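Local coordinates for 49 protein (Murid herpesvirus 4, PDB 6A4V) that interacts with poly(ADP-ribose) polymerase 1 and probably thereby facilitates replication of this gammaherpesvirus, at residues Glu45-Thr50 against Gln70-Ile75; Ser129-Asp134 against Ser225-Phe230; Ile137-Leu142 against His162-Cys167; Thr170-Glu175 against Gly216-Val221. All blocks are in the same frame, centred on the assembly; numbering follows the deposited sequence.

Contact 1: Glu45-Thr50 against Gln70-Ile75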
loop_
_atom_site.group_PDB
_atom_site.type_symbol
_atom_site.label_atom_id
_atom_site.label_comp_id
_atom_site.label_asym_id
_atom_site.label_seq_id
_atom_site.Cartn_x
_atom_site.Cartn_y
_atom_site.Cartn_z
ATOM N N GLU B 45 1.605 -14.200 -18.402
ATOM C CA GLU B 45 0.703 -14.531 -19.476
ATOM C C GLU B 45 -0.372 -13.445 -19.579
ATOM O O GLU B 45 -0.565 -12.862 -20.646
ATOM C CB GLU B 45 0.139 -15.941 -19.265
ATOM C CG GLU B 45 1.204 -17.049 -19.289
ATOM C CD GLU B 45 1.940 -17.342 -20.603
ATOM O OE1 GLU B 45 2.425 -16.392 -21.267
ATOM O OE2 GLU B 45 2.057 -18.541 -20.957
ATOM N N SER B 46 -1.035 -13.149 -18.461
ATOM C CA SER B 46 -2.028 -12.053 -18.422
ATOM C C SER B 46 -1.423 -10.713 -18.883
ATOM O O SER B 46 -2.093 -9.931 -19.526
ATOM C CB SER B 46 -2.640 -11.921 -17.045
ATOM O OG SER B 46 -1.706 -11.387 -16.096
ATOM N N VAL B 47 -0.192 -10.402 -18.472
ATOM C CA VAL B 47 0.387 -9.063 -18.714
ATOM C C VAL B 47 0.731 -8.947 -20.204
ATOM O O VAL B 47 0.554 -7.923 -20.864
ATOM C CB VAL B 47 1.638 -8.825 -17.845
ATOM C CG1 VAL B 47 2.276 -7.484 -18.144
ATOM C CG2 VAL B 47 1.345 -8.971 -16.356
ATOM N N VAL B 48 1.291 -10.027 -20.714
ATOM C CA VAL B 48 1.490 -10.214 -22.124
ATOM C C VAL B 48 0.172 -9.972 -22.891
ATOM O O VAL B 48 0.197 -9.325 -23.932
ATOM C CB VAL B 48 2.121 -11.606 -22.327
ATOM C CG1 VAL B 48 1.650 -12.337 -23.579
ATOM C CG2 VAL B 48 3.636 -11.468 -22.265
ATOM N N HIS B 49 -0.970 -10.439 -22.373
ATOM C CA HIS B 49 -2.266 -10.142 -22.985
ATOM C C HIS B 49 -2.547 -8.631 -22.902
ATOM O O HIS B 49 -2.759 -7.997 -23.924
ATOM C CB HIS B 49 -3.391 -10.999 -22.371
ATOM C CG HIS B 49 -4.756 -10.764 -22.941
ATOM N ND1 HIS B 49 -5.678 -9.902 -22.344
ATOM C CD2 HIS B 49 -5.383 -11.292 -24.019
ATOM C CE1 HIS B 49 -6.806 -9.908 -23.033
ATOM N NE2 HIS B 49 -6.649 -10.755 -24.069
ATOM N N THR B 50 -2.525 -8.037 -21.700
ATOM C CA THR B 50 -2.764 -6.601 -21.615
ATOM C C THR B 50 -1.883 -5.849 -22.632
ATOM O O THR B 50 -2.269 -4.762 -23.086
ATOM C CB THR B 50 -2.525 -6.024 -20.214
ATOM O OG1 THR B 50 -3.197 -6.780 -19.204
ATOM C CG2 THR B 50 -2.994 -4.590 -20.111
ATOM N N GLN B 70 3.498 1.960 -17.310
ATOM C CA GLN B 70 2.636 2.359 -16.201
ATOM C C GLN B 70 2.064 1.116 -15.544
ATOM O O GLN B 70 2.224 0.942 -14.302
ATOM C CB GLN B 70 1.532 3.276 -16.696
ATOM C CG GLN B 70 2.057 4.679 -16.894
ATOM C CD GLN B 70 1.014 5.615 -17.444
ATOM O OE1 GLN B 70 0.272 5.281 -18.374
ATOM N NE2 GLN B 70 0.962 6.810 -16.873
ATOM N N VAL B 71 1.641 0.158 -16.386
ATOM C CA VAL B 71 1.206 -1.112 -15.893
ATOM C C VAL B 71 2.334 -1.786 -15.127
ATOM O O VAL B 71 2.043 -2.400 -14.098
ATOM C CB VAL B 71 0.785 -2.075 -17.007
ATOM C CG1 VAL B 71 0.696 -3.486 -16.482
ATOM C CG2 VAL B 71 -0.530 -1.614 -17.624
ATOM N N LEU B 72 3.568 -1.749 -15.674
ATOM C CA LEU B 72 4.624 -2.468 -14.991
ATOM C C LEU B 72 5.025 -1.757 -13.716
ATOM O O LEU B 72 5.452 -2.411 -12.765
ATOM C CB LEU B 72 5.830 -2.663 -15.886
ATOM C CG LEU B 72 5.661 -3.731 -16.937
ATOM C CD1 LEU B 72 6.812 -3.671 -17.884
ATOM C CD2 LEU B 72 5.568 -5.097 -16.312
ATOM N N CYS B 73 4.940 -0.415 -13.697
ATOM C CA CYS B 73 5.268 0.306 -12.450
ATOM C C CYS B 73 4.329 -0.040 -11.269
ATOM O O CYS B 73 4.756 -0.228 -10.055
ATOM C CB CYS B 73 5.128 1.797 -12.706
ATOM S SG CYS B 73 6.045 2.657 -11.440
ATOM N N LYS B 74 3.015 -0.038 -11.527
ATOM C CA LYS B 74 2.053 -0.434 -10.496
ATOM C C LYS B 74 2.410 -1.843 -10.035
ATOM O O LYS B 74 2.611 -2.111 -8.813
ATOM C CB LYS B 74 0.649 -0.352 -11.054
ATOM C CG LYS B 74 0.113 1.079 -11.024
ATOM C CD LYS B 74 -0.585 1.503 -12.308
ATOM C CE LYS B 74 -0.921 2.987 -12.327
ATOM N NZ LYS B 74 -1.087 3.516 -13.703
ATOM N N ILE B 75 2.530 -2.734 -11.011
ATOM C CA ILE B 75 2.664 -4.137 -10.671
ATOM C C ILE B 75 3.895 -4.313 -9.808
ATOM O O ILE B 75 3.823 -4.861 -8.737
ATOM C CB ILE B 75 2.707 -5.054 -11.890
ATOM C CG1 ILE B 75 1.312 -5.165 -12.482
ATOM C CG2 ILE B 75 3.271 -6.418 -11.452
ATOM C CD1 ILE B 75 1.264 -5.927 -13.813
#
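V47 has CG1 anti to its backbone N (chi1 177°), which turns CG2 away from the carbonyl carbon, and I75 extends CG1 away from its own carbonyl carbon (chi1 -74°) with CD1 then fully stretched (chi2 173°). These torsions aim the two side chains at one another tip to tip, with V47 CG2 4.0 Å from I75 CD1. The other methyl of V47 serves a second neighbour: CG1 lies 4.5 Å from L72 CD2. Although the CA-CB bond of L72 does not aim at helix 44-57, the end of its side chain leans that way. V47 therefore forks, one methyl going to each of two residues three positions apart on the facing helix.

The contact is small, 139 Å² in all, and its register is set by V47 and V71, whose CA atoms are 8.5 Å apart. One turn further along helix 44-57, T50 CG2 comes no nearer than 4.6 Å to V71 CG2, a loose apolar approach. The hydroxyl of T50 is turned back to its own helix, where OG1 makes a weak bond of 3.4 Å to S46 O, and S46 OG is bonded to S43 O. These two hydroxyls are thus engaged within or next to their own helix, and between residues 45-50 and 70-75 the meeting is apolar.

The two segments run roughly antiparallel in consecutive helices, a helical hairpin formed by 44-57 and 61-85. Helix 238-262 closes the groove between them, F246 touching both V47 and L72, while C73 turns to helix 295-312.

Contact 2: Ser129-Asp134 against Ser225-Phe230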
loop_
_atom_site.group_PDB
_atom_site.type_symbol
_atom_site.label_atom_id
_atom_site.label_comp_id
_atom_site.label_asym_id
_atom_site.label_seq_id
_atom_site.Cartn_x
_atom_site.Cartn_y
_atom_site.Cartn_z
ATOM N N SER B 129 7.515 -29.749 10.871
ATOM C CA SER B 129 7.651 -30.181 9.492
ATOM C C SER B 129 6.368 -30.865 9.003
ATOM O O SER B 129 5.951 -30.678 7.843
ATOM C CB SER B 129 8.822 -31.091 9.331
ATOM O OG SER B 129 8.613 -32.259 10.102
ATOM N N ASN B 130 5.690 -31.578 9.902
ATOM C CA ASN B 130 4.461 -32.336 9.563
ATOM C C ASN B 130 3.189 -31.460 9.510
ATOM O O ASN B 130 2.024 -31.977 9.412
ATOM C CB ASN B 130 4.315 -33.512 10.522
ATOM C CG ASN B 130 3.476 -34.629 9.934
ATOM O OD1 ASN B 130 2.578 -35.161 10.579
ATOM N ND2 ASN B 130 3.787 -35.005 8.711
ATOM N N LEU B 131 3.321 -30.133 9.639
ATOM C CA LEU B 131 2.129 -29.346 9.968
ATOM C C LEU B 131 0.973 -29.552 8.980
ATOM O O LEU B 131 -0.191 -29.603 9.352
ATOM C CB LEU B 131 2.483 -27.860 10.020
ATOM C CG LEU B 131 1.281 -26.920 9.992
ATOM C CD1 LEU B 131 0.325 -27.210 11.147
ATOM C CD2 LEU B 131 1.737 -25.455 10.074
ATOM N N LEU B 132 1.281 -29.500 7.704
ATOM C CA LEU B 132 0.312 -29.423 6.655
ATOM C C LEU B 132 -0.468 -30.727 6.608
ATOM O O LEU B 132 -1.614 -30.739 6.159
ATOM C CB LEU B 132 1.042 -29.191 5.336
ATOM C CG LEU B 132 1.494 -27.746 5.139
ATOM C CD1 LEU B 132 2.286 -27.613 3.847
ATOM C CD2 LEU B 132 0.275 -26.810 5.154
ATOM N N GLN B 133 0.181 -31.792 7.086
ATOM C CA GLN B 133 -0.414 -33.090 7.080
ATOM C C GLN B 133 -1.275 -33.220 8.315
ATOM O O GLN B 133 -2.314 -33.853 8.280
ATOM C CB GLN B 133 0.682 -34.154 7.024
ATOM C CG GLN B 133 1.370 -34.189 5.671
ATOM C CD GLN B 133 2.824 -34.556 5.811
ATOM O OE1 GLN B 133 3.172 -35.739 5.901
ATOM N NE2 GLN B 133 3.676 -33.534 5.841
ATOM N N ASP B 134 -0.795 -32.597 9.402
ATOM C CA ASP B 134 -1.511 -32.472 10.590
ATOM C C ASP B 134 -2.819 -31.722 10.286
ATOM O O ASP B 134 -3.936 -32.117 10.711
ATOM C CB ASP B 134 -0.650 -31.777 11.657
ATOM C CG ASP B 134 0.520 -32.560 12.234
ATOM O OD1 ASP B 134 0.412 -33.802 12.339
ATOM O OD2 ASP B 134 1.543 -31.906 12.657
ATOM N N SER B 225 -6.820 -25.083 2.931
ATOM C CA SER B 225 -6.450 -25.087 1.559
ATOM C C SER B 225 -5.615 -23.823 1.268
ATOM O O SER B 225 -4.593 -23.917 0.690
ATOM C CB SER B 225 -7.639 -25.157 0.635
ATOM O OG SER B 225 -8.644 -26.077 1.083
ATOM N N VAL B 226 -6.124 -22.656 1.643
ATOM C CA VAL B 226 -5.425 -21.430 1.418
ATOM C C VAL B 226 -4.067 -21.507 2.109
ATOM O O VAL B 226 -3.066 -21.122 1.557
ATOM C CB VAL B 226 -6.187 -20.189 1.913
ATOM C CG1 VAL B 226 -5.284 -18.970 1.828
ATOM C CG2 VAL B 226 -7.465 -19.968 1.153
ATOM N N PHE B 227 -4.036 -21.973 3.337
ATOM C CA PHE B 227 -2.733 -22.045 4.012
ATOM C C PHE B 227 -1.712 -22.886 3.228
ATOM O O PHE B 227 -0.458 -22.641 3.321
ATOM C CB PHE B 227 -2.913 -22.635 5.404
ATOM C CG PHE B 227 -1.654 -22.724 6.220
ATOM C CD1 PHE B 227 -1.045 -21.569 6.688
ATOM C CD2 PHE B 227 -1.146 -23.939 6.624
ATOM C CE1 PHE B 227 0.120 -21.653 7.428
ATOM C CE2 PHE B 227 0.011 -24.017 7.395
ATOM C CZ PHE B 227 0.645 -22.868 7.800
ATOM N N LYS B 228 -2.190 -23.973 2.595
ATOM C CA LYS B 228 -1.289 -24.933 1.954
ATOM C C LYS B 228 -0.764 -24.243 0.694
ATOM O O LYS B 228 0.455 -24.300 0.442
ATOM C CB LYS B 228 -1.938 -26.317 1.779
ATOM C CG LYS B 228 -1.410 -27.203 0.642
ATOM C CD LYS B 228 -0.293 -28.165 1.048
ATOM C CE LYS B 228 -0.069 -29.321 0.088
ATOM N NZ LYS B 228 -1.057 -30.413 0.248
ATOM N N LEU B 229 -1.633 -23.478 0.014
ATOM C CA LEU B 229 -1.191 -22.777 -1.169
ATOM C C LEU B 229 -0.097 -21.777 -0.784
ATOM O O LEU B 229 0.974 -21.741 -1.418
ATOM C CB LEU B 229 -2.356 -22.055 -1.834
ATOM C CG LEU B 229 -3.105 -22.708 -2.992
ATOM C CD1 LEU B 229 -3.908 -21.634 -3.700
ATOM C CD2 LEU B 229 -2.211 -23.378 -4.025
ATOM N N PHE B 230 -0.344 -20.926 0.211
ATOM C CA PHE B 230 0.629 -19.890 0.555
ATOM C C PHE B 230 1.890 -20.591 1.062
ATOM O O PHE B 230 3.015 -20.132 0.876
ATOM C CB PHE B 230 0.055 -18.878 1.570
ATOM C CG PHE B 230 -0.688 -17.732 0.933
ATOM C CD1 PHE B 230 -0.031 -16.829 0.087
ATOM C CD2 PHE B 230 -2.058 -17.577 1.111
ATOM C CE1 PHE B 230 -0.715 -15.790 -0.521
ATOM C CE2 PHE B 230 -2.739 -16.534 0.487
ATOM C CZ PHE B 230 -2.071 -15.626 -0.300
HETATM O O HOH W 1 -0.629 -31.646 2.927
#
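K228 meets L132 along its aliphatic part, and can be traced outward atom by atom. Its CB lies 4.1 Å from L132 CD2. The chain then bends at chi2 (93°), which carries CD to within 3.8 Å of the other leucine methyl, CD1. A second bend at chi4 (-79°) swings NZ to a water 3.0 Å away, which accepts from the ammonium and donates a weak, long bond to L132 O. NZ also has a weak bond to K157 O, so the charged end stays at the polar margin while the methylenes pack.

This is helix-on-helix packing in an all-helical fold: the first turn of helix 131-146 rests on the second half of helix 213-235, with the CA atoms of L132 and K228 6.7 Å apart. One residue before the lysine, F227 adds an aromatic ring. L131 CD2 arrives at the ring edge, near its plane, 3.5 Å from CE2, and the two side chains cross at about a right angle. L132 CD2 approaches the same ring obliquely, 3.5 Å from CD2 of F227. The ring also touches R94 and I97 of helix 89-104.

Contact 3: Ile137-Leu142 against His162-Cys167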
loop_
_atom_site.group_PDB
_atom_site.type_symbol
_atom_site.label_atom_id
_atom_site.label_comp_id
_atom_site.label_asym_id
_atom_site.label_seq_id
_atom_site.Cartn_x
_atom_site.Cartn_y
_atom_site.Cartn_z
ATOM N N ILE B 137 -5.243 -34.161 7.868
ATOM C CA ILE B 137 -5.824 -35.353 8.434
ATOM C C ILE B 137 -6.817 -34.891 9.503
ATOM O O ILE B 137 -7.955 -35.370 9.535
ATOM C CB ILE B 137 -4.707 -36.272 8.962
ATOM C CG1 ILE B 137 -5.215 -37.658 9.351
ATOM C CG2 ILE B 137 -4.010 -35.601 10.131
ATOM C CD1 ILE B 137 -5.791 -38.485 8.244
ATOM N N GLY B 138 -6.406 -33.897 10.320
ATOM C CA GLY B 138 -7.284 -33.202 11.271
ATOM C C GLY B 138 -8.622 -32.846 10.646
ATOM O O GLY B 138 -9.710 -33.221 11.087
ATOM N N THR B 139 -8.556 -32.147 9.546
ATOM C CA THR B 139 -9.748 -31.580 9.006
ATOM C C THR B 139 -10.690 -32.715 8.583
ATOM O O THR B 139 -11.804 -32.786 9.052
ATOM C CB THR B 139 -9.347 -30.603 7.903
ATOM O OG1 THR B 139 -8.399 -29.742 8.545
ATOM C CG2 THR B 139 -10.520 -29.823 7.362
ATOM N N VAL B 140 -10.189 -33.605 7.724
ATOM C CA VAL B 140 -10.916 -34.763 7.271
ATOM C C VAL B 140 -11.528 -35.493 8.475
ATOM O O VAL B 140 -12.692 -35.940 8.409
ATOM C CB VAL B 140 -10.043 -35.700 6.424
ATOM C CG1 VAL B 140 -10.825 -36.929 6.033
ATOM C CG2 VAL B 140 -9.520 -35.004 5.168
ATOM N N ASN B 141 -10.788 -35.575 9.580
ATOM C CA ASN B 141 -11.323 -36.264 10.741
ATOM C C ASN B 141 -12.393 -35.511 11.528
ATOM O O ASN B 141 -13.227 -36.192 12.203
ATOM C CB ASN B 141 -10.225 -36.661 11.707
ATOM C CG ASN B 141 -9.602 -37.957 11.249
ATOM O OD1 ASN B 141 -9.918 -38.993 11.808
ATOM N ND2 ASN B 141 -8.731 -37.899 10.243
ATOM N N LEU B 142 -12.346 -34.162 11.576
ATOM C CA LEU B 142 -13.412 -33.460 12.268
ATOM C C LEU B 142 -14.670 -33.703 11.431
ATOM O O LEU B 142 -15.748 -33.968 11.952
ATOM C CB LEU B 142 -13.140 -31.959 12.481
ATOM C CG LEU B 142 -11.942 -31.592 13.352
ATOM C CD1 LEU B 142 -11.338 -30.278 12.919
ATOM C CD2 LEU B 142 -12.279 -31.534 14.823
ATOM N N HIS B 162 -7.036 -27.505 -4.718
ATOM C CA HIS B 162 -8.406 -27.197 -5.073
ATOM C C HIS B 162 -9.255 -28.490 -5.160
ATOM O O HIS B 162 -10.377 -28.537 -4.682
ATOM C CB HIS B 162 -8.411 -26.374 -6.372
ATOM C CG HIS B 162 -7.953 -27.111 -7.588
ATOM N ND1 HIS B 162 -6.631 -27.469 -7.790
ATOM C CD2 HIS B 162 -8.632 -27.547 -8.668
ATOM C CE1 HIS B 162 -6.516 -28.082 -8.952
ATOM N NE2 HIS B 162 -7.731 -28.150 -9.500
ATOM N N GLU B 163 -8.705 -29.559 -5.744
ATOM C CA GLU B 163 -9.405 -30.839 -5.802
ATOM C C GLU B 163 -9.840 -31.240 -4.388
ATOM O O GLU B 163 -11.019 -31.514 -4.164
ATOM C CB GLU B 163 -8.548 -31.900 -6.498
ATOM C CG GLU B 163 -8.774 -31.948 -8.006
ATOM C CD GLU B 163 -7.700 -32.670 -8.795
ATOM O OE1 GLU B 163 -7.017 -33.530 -8.199
ATOM O OE2 GLU B 163 -7.537 -32.359 -10.002
ATOM N N TRP B 164 -8.895 -31.196 -3.438
ATOM C CA TRP B 164 -9.134 -31.536 -2.023
ATOM C C TRP B 164 -10.188 -30.633 -1.384
ATOM O O TRP B 164 -10.997 -31.120 -0.606
ATOM C CB TRP B 164 -7.810 -31.508 -1.253
ATOM C CG TRP B 164 -7.834 -31.913 0.188
ATOM C CD1 TRP B 164 -7.485 -33.139 0.674
ATOM C CD2 TRP B 164 -7.943 -31.059 1.345
ATOM N NE1 TRP B 164 -7.503 -33.142 2.045
ATOM C CE2 TRP B 164 -7.821 -31.884 2.487
ATOM C CE3 TRP B 164 -8.272 -29.718 1.543
ATOM C CZ2 TRP B 164 -7.921 -31.396 3.790
ATOM C CZ3 TRP B 164 -8.373 -29.231 2.829
ATOM C CH2 TRP B 164 -8.178 -30.053 3.934
ATOM N N CYS B 165 -10.169 -29.334 -1.696
ATOM C CA CYS B 165 -11.172 -28.404 -1.153
ATOM C C CYS B 165 -12.573 -28.782 -1.654
ATOM O O CYS B 165 -13.563 -28.653 -0.919
ATOM C CB CYS B 165 -10.876 -26.952 -1.522
ATOM S SG CYS B 165 -11.775 -25.757 -0.493
ATOM N N ALA B 166 -12.656 -29.216 -2.915
ATOM C CA ALA B 166 -13.927 -29.539 -3.543
ATOM C C ALA B 166 -14.549 -30.778 -2.872
ATOM O O ALA B 166 -15.712 -30.731 -2.454
ATOM C CB ALA B 166 -13.735 -29.730 -5.032
ATOM N N CYS B 167 -13.784 -31.873 -2.760
ATOM C CA CYS B 167 -14.260 -33.071 -2.061
ATOM C C CYS B 167 -14.955 -32.698 -0.757
ATOM O O CYS B 167 -16.097 -33.083 -0.507
ATOM C CB CYS B 167 -13.136 -34.018 -1.678
ATOM S SG CYS B 167 -12.404 -34.822 -3.115
#
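V140 and T139 receive the indole of W164 at its far side. V140 CG2 sits 4.2 Å from both NE1 and CZ2 of W164, so the methyl lies by the CE2 end of the ring fusion, about equally far from the two atoms flanking it. T139 comes to the outer corner of the benzene ring, its CG2 4.2 Å from CH2 of W164. Both approaches are oblique to the ring, neither stacked nor end-on.

The reach comes from the tryptophan. With CG anti to the backbone N (chi1 -176°) the indole extends straight toward helix 131-146, bridging a gap in which the nearest CA atoms, those of V140 and W164, remain 10.0 Å apart. T139 can offer its methyl because OG1 is turned back to bond L135 O in its own helix.

Further out, Y155 and F168 meet the indole edge-to-face, Y155 also touching V140, and V224 and S225 of helix 213-235 pack on it. The arrangement is that of a helical-bundle core, where one large aromatic from the short helix 161-168 fills the junction with two longer helices.

Contact 4: Thr170-Glu175 against Gly216-Val221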
loop_
_atom_site.group_PDB
_atom_site.type_symbol
_atom_site.label_atom_id
_atom_site.label_comp_id
_atom_site.label_asym_id
_atom_site.label_seq_id
_atom_site.Cartn_x
_atom_site.Cartn_y
_atom_site.Cartn_z
ATOM N N THR B 170 -19.013 -29.309 2.074
ATOM C CA THR B 170 -20.353 -29.931 2.111
ATOM C C THR B 170 -21.450 -28.904 1.796
ATOM O O THR B 170 -21.593 -27.910 2.496
ATOM C CB THR B 170 -20.594 -30.641 3.447
ATOM O OG1 THR B 170 -20.770 -29.668 4.477
ATOM C CG2 THR B 170 -19.459 -31.581 3.798
ATOM N N SER B 171 -22.215 -29.196 0.733
ATOM C CA SER B 171 -23.439 -28.483 0.306
ATOM C C SER B 171 -23.165 -26.975 0.191
ATOM O O SER B 171 -23.405 -26.205 1.141
ATOM C CB SER B 171 -24.630 -28.793 1.214
ATOM O OG SER B 171 -24.527 -28.150 2.477
ATOM N N VAL B 172 -22.662 -26.561 -0.981
ATOM C CA VAL B 172 -22.292 -25.168 -1.178
ATOM C C VAL B 172 -22.741 -24.636 -2.558
ATOM O O VAL B 172 -22.452 -23.480 -2.873
ATOM C CB VAL B 172 -20.777 -24.991 -0.946
ATOM C CG1 VAL B 172 -20.331 -25.592 0.378
ATOM C CG2 VAL B 172 -19.952 -25.569 -2.080
ATOM N N ASP B 173 -23.472 -25.437 -3.353
ATOM C CA ASP B 173 -23.960 -25.055 -4.712
ATOM C C ASP B 173 -22.817 -25.114 -5.731
ATOM O O ASP B 173 -21.662 -24.876 -5.393
ATOM C CB ASP B 173 -24.534 -23.634 -4.798
ATOM C CG ASP B 173 -25.494 -23.240 -3.690
ATOM O OD1 ASP B 173 -25.902 -24.126 -2.912
ATOM O OD2 ASP B 173 -25.821 -22.041 -3.612
ATOM N N GLU B 174 -23.174 -25.367 -6.995
ATOM C CA GLU B 174 -22.235 -25.323 -8.118
ATOM C C GLU B 174 -21.710 -23.889 -8.305
ATOM O O GLU B 174 -20.693 -23.690 -8.975
ATOM C CB GLU B 174 -22.911 -25.837 -9.392
ATOM C CG GLU B 174 -21.977 -25.933 -10.590
ATOM C CD GLU B 174 -22.373 -26.963 -11.640
ATOM O OE1 GLU B 174 -22.348 -26.626 -12.841
ATOM O OE2 GLU B 174 -22.697 -28.104 -11.258
ATOM N N GLU B 175 -22.416 -22.911 -7.718
ATOM C CA GLU B 175 -22.052 -21.480 -7.736
ATOM C C GLU B 175 -20.752 -21.225 -6.963
ATOM O O GLU B 175 -19.833 -20.573 -7.473
ATOM C CB GLU B 175 -23.155 -20.634 -7.097
ATOM C CG GLU B 175 -24.337 -20.376 -8.009
ATOM C CD GLU B 175 -25.451 -19.600 -7.331
ATOM O OE1 GLU B 175 -26.086 -20.166 -6.419
ATOM O OE2 GLU B 175 -25.658 -18.427 -7.698
ATOM N N GLY B 216 -18.893 -23.742 9.555
ATOM C CA GLY B 216 -17.620 -23.660 10.301
ATOM C C GLY B 216 -16.606 -24.739 9.886
ATOM O O GLY B 216 -15.422 -24.637 10.201
ATOM N N LEU B 217 -17.033 -25.780 9.164
ATOM C CA LEU B 217 -16.070 -26.771 8.660
ATOM C C LEU B 217 -15.703 -26.463 7.214
ATOM O O LEU B 217 -14.536 -26.531 6.878
ATOM C CB LEU B 217 -16.613 -28.190 8.848
ATOM C CG LEU B 217 -16.585 -28.658 10.307
ATOM C CD1 LEU B 217 -16.847 -30.138 10.425
ATOM C CD2 LEU B 217 -15.268 -28.335 10.978
ATOM N N ASN B 218 -16.685 -26.067 6.398
ATOM C CA ASN B 218 -16.395 -25.521 5.090
ATOM C C ASN B 218 -15.292 -24.446 5.178
ATOM O O ASN B 218 -14.380 -24.392 4.364
ATOM C CB ASN B 218 -17.680 -25.011 4.433
ATOM C CG ASN B 218 -18.481 -26.118 3.776
ATOM O OD1 ASN B 218 -18.051 -27.269 3.744
ATOM N ND2 ASN B 218 -19.644 -25.788 3.239
ATOM N N VAL B 219 -15.381 -23.581 6.184
ATOM C CA VAL B 219 -14.473 -22.476 6.363
ATOM C C VAL B 219 -13.107 -23.015 6.806
ATOM O O VAL B 219 -12.068 -22.497 6.409
ATOM C CB VAL B 219 -15.044 -21.486 7.398
ATOM C CG1 VAL B 219 -13.978 -20.634 8.070
ATOM C CG2 VAL B 219 -16.104 -20.592 6.792
ATOM N N LEU B 220 -13.106 -23.994 7.703
ATOM C CA LEU B 220 -11.837 -24.591 8.128
ATOM C C LEU B 220 -11.108 -25.149 6.917
ATOM O O LEU B 220 -9.887 -25.067 6.796
ATOM C CB LEU B 220 -12.071 -25.739 9.092
ATOM C CG LEU B 220 -10.777 -26.417 9.526
ATOM C CD1 LEU B 220 -9.754 -25.385 9.989
ATOM C CD2 LEU B 220 -11.047 -27.423 10.632
ATOM N N VAL B 221 -11.899 -25.760 6.042
ATOM C CA VAL B 221 -11.383 -26.450 4.941
ATOM C C VAL B 221 -10.685 -25.433 4.064
ATOM O O VAL B 221 -9.597 -25.683 3.553
ATOM C CB VAL B 221 -12.486 -27.153 4.132
ATOM C CG1 VAL B 221 -12.073 -27.309 2.681
ATOM C CG2 VAL B 221 -12.859 -28.486 4.721
#
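N218 faces T170 with its carboxamide turned to run alongside the threonine backbone, a two-point side-chain-to-backbone grip in which the asparagine amide pairs with one residue's N-H and C=O much as an extended strand would. It fastens the link between helices 161-168 and 173-184 to the flank of helix 213-235.

The two halves of the amide are used differently. T170 N donates to N218 OD1 at 2.8 Å with an N-H...O angle of 162°, lying in the carbonyl plane of the asparagine and on a lone pair of OD1. In the reverse direction N218 ND2 donates to T170 O at 3.0 Å. Here the acceptor lies close to the plane of the amide, yet the donor stands 39° out of the carbonyl plane of T170, so the second bond is well directed at the nitrogen but misses the oxygen's lone pair. Together they fix the rotation of the amide, whose reach is set by CG lying anti to the carbonyl carbon of N218 (chi1 -82°).

The side chains themselves cross obliquely, and T170 OG1 stays 3.7 Å from N218 OD1, with a weak bond to S214 OG of helix 213-235. V172 also points toward helix 213-235, but its modelled approach to ND2 is too tight to be trusted. T170 O has one more donor, S171 OG, in a weak bond of 2.9 Å.

How the contacts relate
Contacts 2, 3 and 4 belong to one half of the chain and contact 1 to the opposite side of its centre, 31 to 35 Å away between centres. Contacts 2 and 3 share helix 131-146, and contacts 2 and 4 share helix 213-235. Contacts 3 and 4 touch directly, C165 SG lying 3.5 Å from V221 CG1, and S225 of contact 2 lies against W164 of contact 3. Contacts 1 and 3 are buried and apolar across the interface, one of methyls alone, the other built on an indole. Contacts 2 and 4 are only partly buried: the first adds a water-linked lysine to a phenylalanine-leucine cluster, the second relies on amide-to-backbone hydrogen bonds where a loop meets a helix.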